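Local coordinates for regulatory protein of LacI family (Chloroflexus aggregans, PDB 3BBL) that probably regulates transcription as a DNA-binding LacI-family protein, its periplasmic-binding-protein-like core probably responding to a small effector, at residues F5-W11 against N38-F44; R50-Y56 against F68-N74; T160-L164 against M176-L180; P16-N20 against N196-I201. One frame throughout, in Å; residues are numbered along the deposited sequence.

Contact 1. Residues F5-W11 against N38-F44; sequences FMIGYSW and NYFVLPF. With EDO (1,2-ethanediol), chain B.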
# COMPACT_ATOMS: atom_id res chain seq x y z
N PHE A 5 -25.13 -12.51 -7.39
CA PHE A 5 -23.95 -12.13 -8.16
C PHE A 5 -23.01 -11.23 -7.36
O PHE A 5 -22.38 -10.32 -7.90
CB PHE A 5 -24.39 -11.44 -9.46
CG PHE A 5 -24.97 -12.39 -10.47
CD1 PHE A 5 -24.16 -13.32 -11.11
CD2 PHE A 5 -26.33 -12.37 -10.76
CE1 PHE A 5 -24.69 -14.24 -12.02
CE2 PHE A 5 -26.88 -13.28 -11.68
CZ PHE A 5 -26.06 -14.21 -12.31
N MSE A 6 -22.93 -11.49 -6.06
CA MSE A 6 -22.06 -10.72 -5.20
C MSE A 6 -21.27 -11.60 -4.24
O MSE A 6 -21.81 -12.52 -3.62
CB MSE A 6 -22.87 -9.67 -4.45
CG MSE A 6 -23.27 -8.58 -5.40
SE MSE A 6 -24.16 -7.13 -4.50
CE MSE A 6 -22.60 -6.29 -3.81
N ILE A 7 -19.97 -11.32 -4.13
CA ILE A 7 -19.08 -12.07 -3.26
C ILE A 7 -18.63 -11.17 -2.12
O ILE A 7 -18.07 -10.10 -2.35
CB ILE A 7 -17.85 -12.57 -4.05
CG1 ILE A 7 -18.31 -13.52 -5.16
CG2 ILE A 7 -16.86 -13.27 -3.12
CD1 ILE A 7 -17.31 -13.70 -6.28
N GLY A 8 -18.90 -11.60 -0.90
CA GLY A 8 -18.51 -10.81 0.25
C GLY A 8 -17.05 -10.97 0.61
O GLY A 8 -16.51 -12.08 0.58
N TYR A 9 -16.41 -9.86 0.94
CA TYR A 9 -15.01 -9.88 1.33
C TYR A 9 -14.74 -8.87 2.43
O TYR A 9 -15.41 -7.84 2.54
CB TYR A 9 -14.10 -9.57 0.12
CG TYR A 9 -12.62 -9.61 0.47
CD1 TYR A 9 -12.05 -10.77 0.99
CD2 TYR A 9 -11.82 -8.47 0.33
CE1 TYR A 9 -10.72 -10.79 1.38
CE2 TYR A 9 -10.48 -8.49 0.72
CZ TYR A 9 -9.94 -9.65 1.26
OH TYR A 9 -8.63 -9.68 1.70
N SER A 10 -13.75 -9.17 3.27
CA SER A 10 -13.37 -8.28 4.35
C SER A 10 -11.88 -8.49 4.62
O SER A 10 -11.35 -9.57 4.39
CB SER A 10 -14.17 -8.57 5.62
OG SER A 10 -13.84 -9.84 6.15
N TRP A 11 -11.22 -7.45 5.12
CA TRP A 11 -9.79 -7.57 5.41
C TRP A 11 -9.46 -6.97 6.76
O TRP A 11 -10.11 -6.02 7.21
CB TRP A 11 -8.96 -6.91 4.30
CG TRP A 11 -9.28 -5.47 4.06
CD1 TRP A 11 -8.63 -4.39 4.57
CD2 TRP A 11 -10.31 -4.96 3.21
NE1 TRP A 11 -9.18 -3.22 4.08
CE2 TRP A 11 -10.21 -3.55 3.24
CE3 TRP A 11 -11.30 -5.55 2.41
CZ2 TRP A 11 -11.07 -2.72 2.50
CZ3 TRP A 11 -12.15 -4.73 1.68
CH2 TRP A 11 -12.03 -3.33 1.73
N ASN A 38 -19.50 -11.10 -14.58
CA ASN A 38 -20.67 -10.43 -14.03
C ASN A 38 -20.92 -10.50 -12.53
O ASN A 38 -22.06 -10.46 -12.08
CB ASN A 38 -21.92 -10.90 -14.76
CG ASN A 38 -21.90 -10.55 -16.23
OD1 ASN A 38 -21.87 -9.38 -16.60
ND2 ASN A 38 -21.90 -11.57 -17.08
N TYR A 39 -19.85 -10.59 -11.74
CA TYR A 39 -20.01 -10.62 -10.29
C TYR A 39 -19.41 -9.35 -9.70
O TYR A 39 -18.58 -8.69 -10.34
CB TYR A 39 -19.33 -11.85 -9.68
CG TYR A 39 -20.15 -13.12 -9.73
CD1 TYR A 39 -20.25 -13.87 -10.90
CD2 TYR A 39 -20.79 -13.60 -8.59
CE1 TYR A 39 -20.98 -15.06 -10.93
CE2 TYR A 39 -21.52 -14.78 -8.61
CZ TYR A 39 -21.61 -15.51 -9.78
OH TYR A 39 -22.34 -16.68 -9.81
N PHE A 40 -19.84 -8.99 -8.49
CA PHE A 40 -19.30 -7.83 -7.80
C PHE A 40 -18.79 -8.33 -6.47
O PHE A 40 -19.29 -9.31 -5.92
CB PHE A 40 -20.37 -6.77 -7.52
CG PHE A 40 -20.86 -6.03 -8.73
CD1 PHE A 40 -21.87 -6.57 -9.53
CD2 PHE A 40 -20.33 -4.80 -9.07
CE1 PHE A 40 -22.34 -5.88 -10.64
CE2 PHE A 40 -20.80 -4.10 -10.19
CZ PHE A 40 -21.81 -4.64 -10.97
N VAL A 41 -17.76 -7.65 -5.95
CA VAL A 41 -17.22 -8.00 -4.65
C VAL A 41 -17.87 -7.01 -3.69
O VAL A 41 -17.89 -5.81 -3.94
CB VAL A 41 -15.69 -7.81 -4.59
CG1 VAL A 41 -15.19 -8.06 -3.17
CG2 VAL A 41 -15.01 -8.76 -5.57
N LEU A 42 -18.42 -7.53 -2.60
CA LEU A 42 -19.06 -6.67 -1.63
C LEU A 42 -18.27 -6.61 -0.34
O LEU A 42 -18.29 -7.56 0.45
CB LEU A 42 -20.48 -7.16 -1.35
CG LEU A 42 -21.28 -6.31 -0.37
CD1 LEU A 42 -21.54 -4.95 -0.97
CD2 LEU A 42 -22.58 -7.02 -0.02
N PRO A 43 -17.55 -5.51 -0.11
CA PRO A 43 -16.76 -5.36 1.12
C PRO A 43 -17.68 -5.11 2.31
O PRO A 43 -18.70 -4.43 2.18
CB PRO A 43 -15.90 -4.13 0.83
CG PRO A 43 -15.83 -4.09 -0.65
CD PRO A 43 -17.23 -4.45 -1.07
N PHE A 44 -17.33 -5.67 3.45
CA PHE A 44 -18.09 -5.47 4.67
C PHE A 44 -17.07 -5.29 5.79
O PHE A 44 -15.94 -5.78 5.68
CB PHE A 44 -19.04 -6.65 4.94
CG PHE A 44 -18.37 -7.97 5.12
CD1 PHE A 44 -17.91 -8.38 6.36
CD2 PHE A 44 -18.23 -8.84 4.04
CE1 PHE A 44 -17.32 -9.63 6.54
CE2 PHE A 44 -17.64 -10.10 4.20
CZ PHE A 44 -17.19 -10.50 5.46
C1 EDO B . -13.12 -2.77 6.73
O1 EDO B . -13.00 -3.42 7.98
C2 EDO B . -12.78 -3.74 5.59
O2 EDO B . -12.91 -5.11 6.02
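Strands 6-9 and 40-43 are the two parallel strands of a beta-alpha-beta unit, and Met6, Ile7, Gly8 and Tyr9 pair in register with Phe40, Val41, Leu42 and Pro43. Backbone bonds alternate between the strands. Ile7 N donates to Phe40 O at 2.8 Å, and Ile7 O accepts from Leu42 N. The ladder runs from Phe5 O, bound by Phe40 N, to Tyr9 O, which takes Phe44 N at 3.0 Å. Beyond the paired residues, the edge of the Phe5 ring points at the face of Tyr39 in a T-shaped stack, with centroids 5.0 Å apart and planes at 68°. Tyr39 OH is bonded to Glu259. On the face of Met6 and Leu42, the selenomethionine chain bends at its last torsion (chi3 79°). This brings CE against the Leu42 side chain. At the other end, Ser10 CB lies over the face of the Phe44 ring, 3.7 Å from its centroid, as a CH-pi contact. The ring is turned back over strand 6-9 by chi1 of 61°, and its edge meets Gly8. Trp11 CZ3 reaches Pro43 CB at 3.9 Å. C2 of an ethanediol, probably from the crystallisation liquor, sits over one face of the indole, and Trp11 N donates to its O2 at 3.0 Å. In the second subunit, Ser28 bonds to Trp11 NE1 and Met6 packs on Met6 and Leu42. Helix 23-36 covers the face of Tyr9 and Val41. Within this chain strand 40-43 is outermost on this side of the sheet, as in the N-terminal subdomain of LacI-type effector-binding cores.

Contact 2. Residues R50-Y56 against F68-N74; sequences RSQIDIY and FVLSSIN
Arg50 NE donates to Ser72 O at 3.0 Å with an N-H...O angle of 153°. The oxygen lies at the edge of the guanidinium, slightly tilted from its plane. A weak second bond from Arg50 NH2 reaches the same oxygen at 3.5 Å. The arginine chain is extended from CG to NE (chi2 177°, chi3 179°), which carries the charged group across to the loop after the strand. Asn74 ND2 lies over one face of the guanidinium, 3.4 Å from Arg50 CZ, with the amide plane steeply inclined to it. Asp77 gives Arg50 a long, weak ion pair. A water links Tyr56 OH, at 2.9 Å, to Val69 O, to which it donates. The Tyr56 ring turns its edge to the face of Phe68. Its CD2 stands over the middle of the Phe68 ring, 3.8 Å from Phe68 CZ, and the ring centroids are 4.9 Å apart. Leu70 CD2 packs beside the same tyrosine, 3.5 Å from Tyr56 CE2. Phe44 makes another edge-to-face pair with Tyr56. The contact thus lays the start of helix 54-61 on strand 67-70, with helix 78-85 alongside and strands 6-9 and 90-93 flanking strand 67-70.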
# COMPACT_ATOMS: atom_id res chain seq x y z
N ARG A 50 -12.19 -12.32 15.32
CA ARG A 50 -12.70 -13.27 14.34
C ARG A 50 -13.82 -14.18 14.84
O ARG A 50 -14.56 -14.74 14.04
CB ARG A 50 -11.55 -14.13 13.80
CG ARG A 50 -10.56 -13.37 12.94
CD ARG A 50 -9.41 -14.26 12.49
NE ARG A 50 -8.45 -13.55 11.65
CZ ARG A 50 -7.77 -12.47 12.03
NH1 ARG A 50 -7.95 -11.96 13.24
NH2 ARG A 50 -6.92 -11.89 11.19
N SER A 51 -13.95 -14.31 16.16
CA SER A 51 -15.00 -15.15 16.72
C SER A 51 -16.37 -14.55 16.45
O SER A 51 -17.35 -15.27 16.27
CB SER A 51 -14.79 -15.32 18.23
OG SER A 51 -14.96 -14.10 18.92
N GLN A 52 -16.45 -13.22 16.43
CA GLN A 52 -17.72 -12.54 16.16
C GLN A 52 -18.09 -12.67 14.69
O GLN A 52 -17.63 -11.91 13.84
CB GLN A 52 -17.62 -11.07 16.57
CG GLN A 52 -17.56 -10.87 18.07
CD GLN A 52 -17.34 -9.42 18.46
OE1 GLN A 52 -16.26 -8.86 18.24
NE2 GLN A 52 -18.36 -8.80 19.04
N ILE A 53 -18.93 -13.66 14.40
CA ILE A 53 -19.37 -13.96 13.04
C ILE A 53 -20.76 -13.42 12.70
O ILE A 53 -21.36 -13.81 11.70
CB ILE A 53 -19.39 -15.48 12.81
CG1 ILE A 53 -20.22 -16.14 13.92
CG2 ILE A 53 -17.96 -16.01 12.77
CD1 ILE A 53 -20.17 -17.65 13.91
N ASP A 54 -21.27 -12.53 13.54
CA ASP A 54 -22.59 -11.95 13.32
C ASP A 54 -22.79 -11.42 11.91
O ASP A 54 -23.77 -11.76 11.25
CB ASP A 54 -22.84 -10.83 14.32
CG ASP A 54 -23.50 -11.32 15.59
OD1 ASP A 54 -23.36 -12.52 15.90
OD2 ASP A 54 -24.16 -10.51 16.27
N ILE A 55 -21.85 -10.60 11.46
CA ILE A 55 -21.91 -10.02 10.13
C ILE A 55 -22.04 -11.08 9.04
O ILE A 55 -22.73 -10.87 8.04
CB ILE A 55 -20.68 -9.12 9.88
CG1 ILE A 55 -20.74 -8.53 8.47
CG2 ILE A 55 -19.41 -9.92 10.10
CD1 ILE A 55 -21.90 -7.59 8.23
N TYR A 56 -21.38 -12.23 9.22
CA TYR A 56 -21.49 -13.30 8.23
C TYR A 56 -22.90 -13.86 8.26
O TYR A 56 -23.51 -14.12 7.22
CB TYR A 56 -20.48 -14.42 8.51
CG TYR A 56 -19.06 -14.10 8.13
CD1 TYR A 56 -18.21 -13.44 9.02
CD2 TYR A 56 -18.56 -14.42 6.87
CE1 TYR A 56 -16.91 -13.12 8.67
CE2 TYR A 56 -17.26 -14.10 6.51
CZ TYR A 56 -16.44 -13.45 7.42
OH TYR A 56 -15.15 -13.10 7.06
N PHE A 68 -18.38 -16.11 0.09
CA PHE A 68 -17.38 -15.28 0.73
C PHE A 68 -15.96 -15.69 0.38
O PHE A 68 -15.69 -16.84 0.01
CB PHE A 68 -17.48 -15.39 2.25
CG PHE A 68 -18.75 -14.85 2.83
CD1 PHE A 68 -18.91 -13.49 3.02
CD2 PHE A 68 -19.75 -15.72 3.25
CE1 PHE A 68 -20.06 -12.99 3.63
CE2 PHE A 68 -20.90 -15.24 3.85
CZ PHE A 68 -21.06 -13.87 4.04
N VAL A 69 -15.05 -14.74 0.50
CA VAL A 69 -13.64 -14.99 0.31
C VAL A 69 -13.10 -14.53 1.66
O VAL A 69 -13.50 -13.47 2.16
CB VAL A 69 -13.04 -14.15 -0.81
CG1 VAL A 69 -11.51 -14.27 -0.79
CG2 VAL A 69 -13.56 -14.63 -2.16
N LEU A 70 -12.25 -15.34 2.28
CA LEU A 70 -11.69 -15.00 3.59
C LEU A 70 -10.18 -14.85 3.49
O LEU A 70 -9.53 -15.58 2.75
CB LEU A 70 -12.01 -16.10 4.61
CG LEU A 70 -13.42 -16.67 4.72
CD1 LEU A 70 -13.39 -17.90 5.63
CD2 LEU A 70 -14.39 -15.63 5.26
N SER A 71 -9.62 -13.89 4.24
CA SER A 71 -8.18 -13.68 4.29
C SER A 71 -7.78 -13.58 5.76
O SER A 71 -8.65 -13.49 6.62
CB SER A 71 -7.78 -12.41 3.52
OG SER A 71 -8.42 -11.26 4.02
N SER A 72 -6.47 -13.61 6.05
CA SER A 72 -5.97 -13.57 7.43
C SER A 72 -6.48 -14.81 8.15
O SER A 72 -7.09 -14.72 9.22
CB SER A 72 -6.46 -12.33 8.18
OG SER A 72 -5.76 -11.17 7.78
N ILE A 73 -6.23 -15.97 7.57
CA ILE A 73 -6.69 -17.22 8.16
C ILE A 73 -5.78 -17.72 9.27
O ILE A 73 -4.60 -17.96 9.05
CB ILE A 73 -6.79 -18.34 7.10
CG1 ILE A 73 -7.47 -17.81 5.83
CG2 ILE A 73 -7.55 -19.52 7.69
CD1 ILE A 73 -8.90 -17.34 6.04
N ASN A 74 -6.35 -17.89 10.46
CA ASN A 74 -5.59 -18.41 11.60
C ASN A 74 -5.93 -19.88 11.78
O ASN A 74 -6.77 -20.42 11.06
CB ASN A 74 -5.95 -17.65 12.87
CG ASN A 74 -5.36 -16.26 12.90
OD1 ASN A 74 -4.17 -16.07 12.63
ND2 ASN A 74 -6.19 -15.27 13.24
O HOH W 1 -14.12 -12.03 4.54

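Contact 3. Residues T160-L164 against M176-L180; sequences TGYIL and MTLHL
Leu164 and Met176 meet because each sets its CG opposite its own carbonyl carbon, Leu164 with chi1 of -47° and Met176 with -58°. The two side chains run antiparallel, each passing alongside the other. With the next torsion of the selenomethionine near anti (chi2 -168°), its SE comes to rest 3.5 Å from Leu164 CB. In return, Leu164 CD1 reaches the base of the helix residue, 3.5 Å from Met176 CB. The same methyl also lies 3.9 Å from Leu180 CG, one helical turn on. His179 borders it more loosely, with CD2 4.3 Å from Leu164 CD1. Leu180 turns its CD2 branch toward the 3-10 turn before the strand. This CD2 is 3.7 Å from Gly161 O and 4.1 Å from Tyr162 CD2. The contact between the two segments is apolar in character. An alanine in place of Leu180 would probably open a gap between Leu164 CD1 and the Tyr162 ring and leave that methyl with less to pack on. The polar end of Tyr162 is held elsewhere, by the backbone oxygen of Arg187. Ala129 of strand 128-132 packs on both Tyr162 and Leu180, while Leu131 of that strand lies against Met176. Ile192 of strand 191-194 also touches Leu180. Within this chain strand 163-165 is outermost on this side, and helix 170-181 follows it and packs on the sheet, as in the Rossmann-like alpha/beta subdomains of periplasmic-binding-protein folds.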
# COMPACT_ATOMS: atom_id res chain seq x y z
N THR A 160 19.40 -22.23 18.00
CA THR A 160 18.25 -21.61 18.64
C THR A 160 18.54 -20.12 18.81
O THR A 160 17.64 -19.30 18.82
CB THR A 160 17.97 -22.24 20.03
OG1 THR A 160 19.06 -21.97 20.92
CG2 THR A 160 17.79 -23.73 19.90
N GLY A 161 19.82 -19.78 18.92
CA GLY A 161 20.21 -18.39 19.07
C GLY A 161 20.02 -17.61 17.79
O GLY A 161 20.01 -16.38 17.81
N TYR A 162 19.87 -18.33 16.67
CA TYR A 162 19.67 -17.71 15.36
C TYR A 162 18.21 -17.66 14.92
O TYR A 162 17.92 -17.23 13.80
CB TYR A 162 20.44 -18.47 14.29
CG TYR A 162 21.91 -18.16 14.19
CD1 TYR A 162 22.68 -18.74 13.19
CD2 TYR A 162 22.52 -17.27 15.09
CE1 TYR A 162 24.03 -18.45 13.06
CE2 TYR A 162 23.88 -16.97 14.97
CZ TYR A 162 24.63 -17.57 13.95
OH TYR A 162 25.95 -17.27 13.78
N ILE A 163 17.31 -18.13 15.76
CA ILE A 163 15.90 -18.12 15.43
C ILE A 163 15.21 -17.23 16.43
O ILE A 163 14.93 -17.64 17.55
CB ILE A 163 15.30 -19.54 15.48
CG1 ILE A 163 16.03 -20.44 14.49
CG2 ILE A 163 13.81 -19.50 15.15
CD1 ILE A 163 15.54 -21.87 14.49
N LEU A 164 14.94 -15.99 16.04
CA LEU A 164 14.30 -15.04 16.94
C LEU A 164 12.85 -14.81 16.51
O LEU A 164 12.57 -14.45 15.37
CB LEU A 164 15.09 -13.73 16.93
CG LEU A 164 16.61 -13.90 17.08
CD1 LEU A 164 17.27 -12.54 17.10
CD2 LEU A 164 16.95 -14.65 18.36
N MSE A 176 16.07 -7.25 17.20
CA MSE A 176 16.58 -8.62 17.08
C MSE A 176 17.90 -8.64 16.30
O MSE A 176 18.80 -9.42 16.63
CB MSE A 176 15.55 -9.52 16.39
CG MSE A 176 14.25 -9.55 17.13
SE MSE A 176 12.99 -10.99 16.51
CE MSE A 176 13.13 -10.55 14.64
N THR A 177 18.03 -7.79 15.29
CA THR A 177 19.27 -7.78 14.52
C THR A 177 20.43 -7.19 15.32
O THR A 177 21.57 -7.67 15.23
CB THR A 177 19.11 -7.01 13.19
OG1 THR A 177 18.10 -7.65 12.39
CG2 THR A 177 20.42 -7.00 12.40
N LEU A 178 20.14 -6.15 16.10
CA LEU A 178 21.18 -5.54 16.92
C LEU A 178 21.67 -6.59 17.92
O LEU A 178 22.85 -6.67 18.24
CB LEU A 178 20.65 -4.29 17.63
CG LEU A 178 20.49 -3.05 16.73
CD1 LEU A 178 19.82 -1.93 17.51
CD2 LEU A 178 21.85 -2.61 16.21
N HIS A 179 20.75 -7.42 18.41
CA HIS A 179 21.11 -8.47 19.35
C HIS A 179 22.09 -9.42 18.66
O HIS A 179 23.08 -9.84 19.24
CB HIS A 179 19.85 -9.24 19.77
CG HIS A 179 20.14 -10.46 20.59
ND1 HIS A 179 20.56 -10.39 21.91
CD2 HIS A 179 20.07 -11.78 20.29
CE1 HIS A 179 20.73 -11.61 22.38
NE2 HIS A 179 20.44 -12.47 21.42
N LEU A 180 21.82 -9.75 17.40
CA LEU A 180 22.69 -10.64 16.63
C LEU A 180 24.01 -9.99 16.28
O LEU A 180 25.05 -10.65 16.26
CB LEU A 180 21.98 -11.10 15.35
CG LEU A 180 20.84 -12.11 15.53
CD1 LEU A 180 20.12 -12.32 14.22
CD2 LEU A 180 21.39 -13.42 16.05

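Contact 4. Residues P16-N20 against N196-I201; sequences PGQVN and NDTMAI
Val19 N donates to Thr198 OG1 in a weak bond of 3.4 Å, though a fairly straight one at 163°. The threonine hydroxyl is set beside its own backbone N, where it faces the loop. Its methyl, Thr198 CG2, points instead at the carbonyl of Gly17 and lies 3.8 Å from Gly17 O. The amide end of Gln18 comes in beside the same hydroxyl, with Gln18 CD 3.5 Å from Thr198 OG1. The glutamine chain bends at chi2 (68°), and this curls the amide toward the start of the helix. There it meets the amide of Asn196, which approaches from the opposite direction with its plane inclined by 59°. An alanine at Gln18 would remove this amide and would probably leave the Asn196 amide without its polar neighbour from the loop and the Thr198 hydroxyl with Val19 N alone on that side. On the apolar side, Val19 CG2 packs against Ile201 CD1 at 3.8 Å. Met228 of the second subunit touches both Val19 and Ile201, and Tyr231 of that subunit bonds to Gly17 O. Phe170 lies against Thr198 and Ile201. Asn196 holds the N-cap position of helix 197-209. Asp197, in the first turn, is fixed by Ala226 N and Ser238 OG. Gly17 has a positive phi, a backbone shape that calls for glycine. One weak hydrogen bond, a meeting of amides and one small apolar patch join a loop of the N-terminal half to a helix start of the other. No salt bridge links the two segments, consistent with an interface that does not lock the halves rigidly.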
# COMPACT_ATOMS: atom_id res chain seq x y z
N PRO A 16 -0.65 0.54 11.50
CA PRO A 16 0.01 1.75 11.01
C PRO A 16 1.51 1.51 11.21
O PRO A 16 1.99 1.41 12.35
CB PRO A 16 -0.55 2.83 11.92
CG PRO A 16 -0.73 2.11 13.23
CD PRO A 16 -1.32 0.78 12.79
N GLY A 17 2.25 1.37 10.10
CA GLY A 17 3.67 1.12 10.21
C GLY A 17 4.13 -0.05 9.36
O GLY A 17 5.31 -0.39 9.35
N GLN A 18 3.19 -0.67 8.64
CA GLN A 18 3.52 -1.81 7.79
C GLN A 18 3.79 -1.34 6.35
O GLN A 18 2.96 -0.67 5.74
CB GLN A 18 2.40 -2.84 7.81
CG GLN A 18 2.89 -4.27 7.57
CD GLN A 18 3.74 -4.79 8.72
OE1 GLN A 18 4.34 -5.86 8.62
NE2 GLN A 18 3.79 -4.04 9.82
N VAL A 19 4.96 -1.71 5.84
CA VAL A 19 5.42 -1.33 4.51
C VAL A 19 4.62 -1.95 3.35
O VAL A 19 4.53 -1.36 2.26
CB VAL A 19 6.93 -1.69 4.35
CG1 VAL A 19 7.22 -2.25 3.00
CG2 VAL A 19 7.74 -0.48 4.53
N ASN A 20 4.05 -3.14 3.56
CA ASN A 20 3.31 -3.78 2.48
C ASN A 20 1.78 -3.71 2.64
O ASN A 20 1.24 -3.84 3.74
CB ASN A 20 3.77 -5.23 2.34
CG ASN A 20 3.30 -5.86 1.05
OD1 ASN A 20 3.03 -5.16 0.07
ND2 ASN A 20 3.21 -7.19 1.03
N ASN A 196 9.02 -10.73 6.76
CA ASN A 196 8.34 -9.67 6.02
C ASN A 196 9.36 -8.56 5.77
O ASN A 196 10.40 -8.53 6.43
CB ASN A 196 7.05 -9.17 6.71
CG ASN A 196 7.29 -8.24 7.87
OD1 ASN A 196 6.34 -7.85 8.55
ND2 ASN A 196 8.53 -7.88 8.12
N ASP A 197 9.10 -7.70 4.80
CA ASP A 197 10.05 -6.64 4.48
C ASP A 197 10.20 -5.59 5.56
O ASP A 197 11.27 -4.99 5.70
CB ASP A 197 9.68 -5.97 3.16
CG ASP A 197 9.80 -6.91 1.98
OD1 ASP A 197 10.51 -7.93 2.07
OD2 ASP A 197 9.19 -6.63 0.94
N THR A 198 9.15 -5.37 6.33
CA THR A 198 9.24 -4.38 7.41
C THR A 198 10.37 -4.78 8.36
O THR A 198 11.16 -3.94 8.78
CB THR A 198 7.93 -4.29 8.20
OG1 THR A 198 6.84 -4.17 7.28
CG2 THR A 198 7.94 -3.09 9.11
N MSE A 199 10.43 -6.07 8.69
CA MSE A 199 11.46 -6.60 9.57
C MSE A 199 12.83 -6.42 8.92
O MSE A 199 13.78 -5.98 9.56
CB MSE A 199 11.22 -8.08 9.87
CG MSE A 199 9.97 -8.32 10.67
SE MSE A 199 9.86 -10.24 10.97
CE MSE A 199 10.28 -10.29 12.86
N ALA A 200 12.92 -6.75 7.63
CA ALA A 200 14.18 -6.62 6.90
C ALA A 200 14.71 -5.18 6.92
O ALA A 200 15.92 -4.95 7.00
CB ALA A 200 13.99 -7.08 5.48
N ILE A 201 13.80 -4.21 6.87
CA ILE A 201 14.21 -2.82 6.89
C ILE A 201 14.84 -2.49 8.24
O ILE A 201 15.85 -1.77 8.31
CB ILE A 201 13.01 -1.89 6.56
CG1 ILE A 201 12.61 -2.10 5.09
CG2 ILE A 201 13.39 -0.43 6.77
CD1 ILE A 201 11.43 -1.28 4.62

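How the contacts relate
Contact 1 and contact 2 share one half of the molecule, with centres 13 Å apart. Strands 6-9 and 67-70 are sheet neighbours, joined by Gly8 O to Val69 N (3.0 Å), and Tyr9 OH probably bonds to Ser71 OG (2.8 Å). Contact 3 lies at the far end, its centre about 42 Å from that of contact 1, on the opposite side of the chain's centre. Contact 4 stands between them. It touches contact 3 where Met176 CE meets Met199 CE at 3.4 Å, but its nearest atoms are about 10 Å from contact 1. Contacts 1 and 4 both reach the second subunit. Ethanediol molecules, probably from the crystallisation liquor, lie near both.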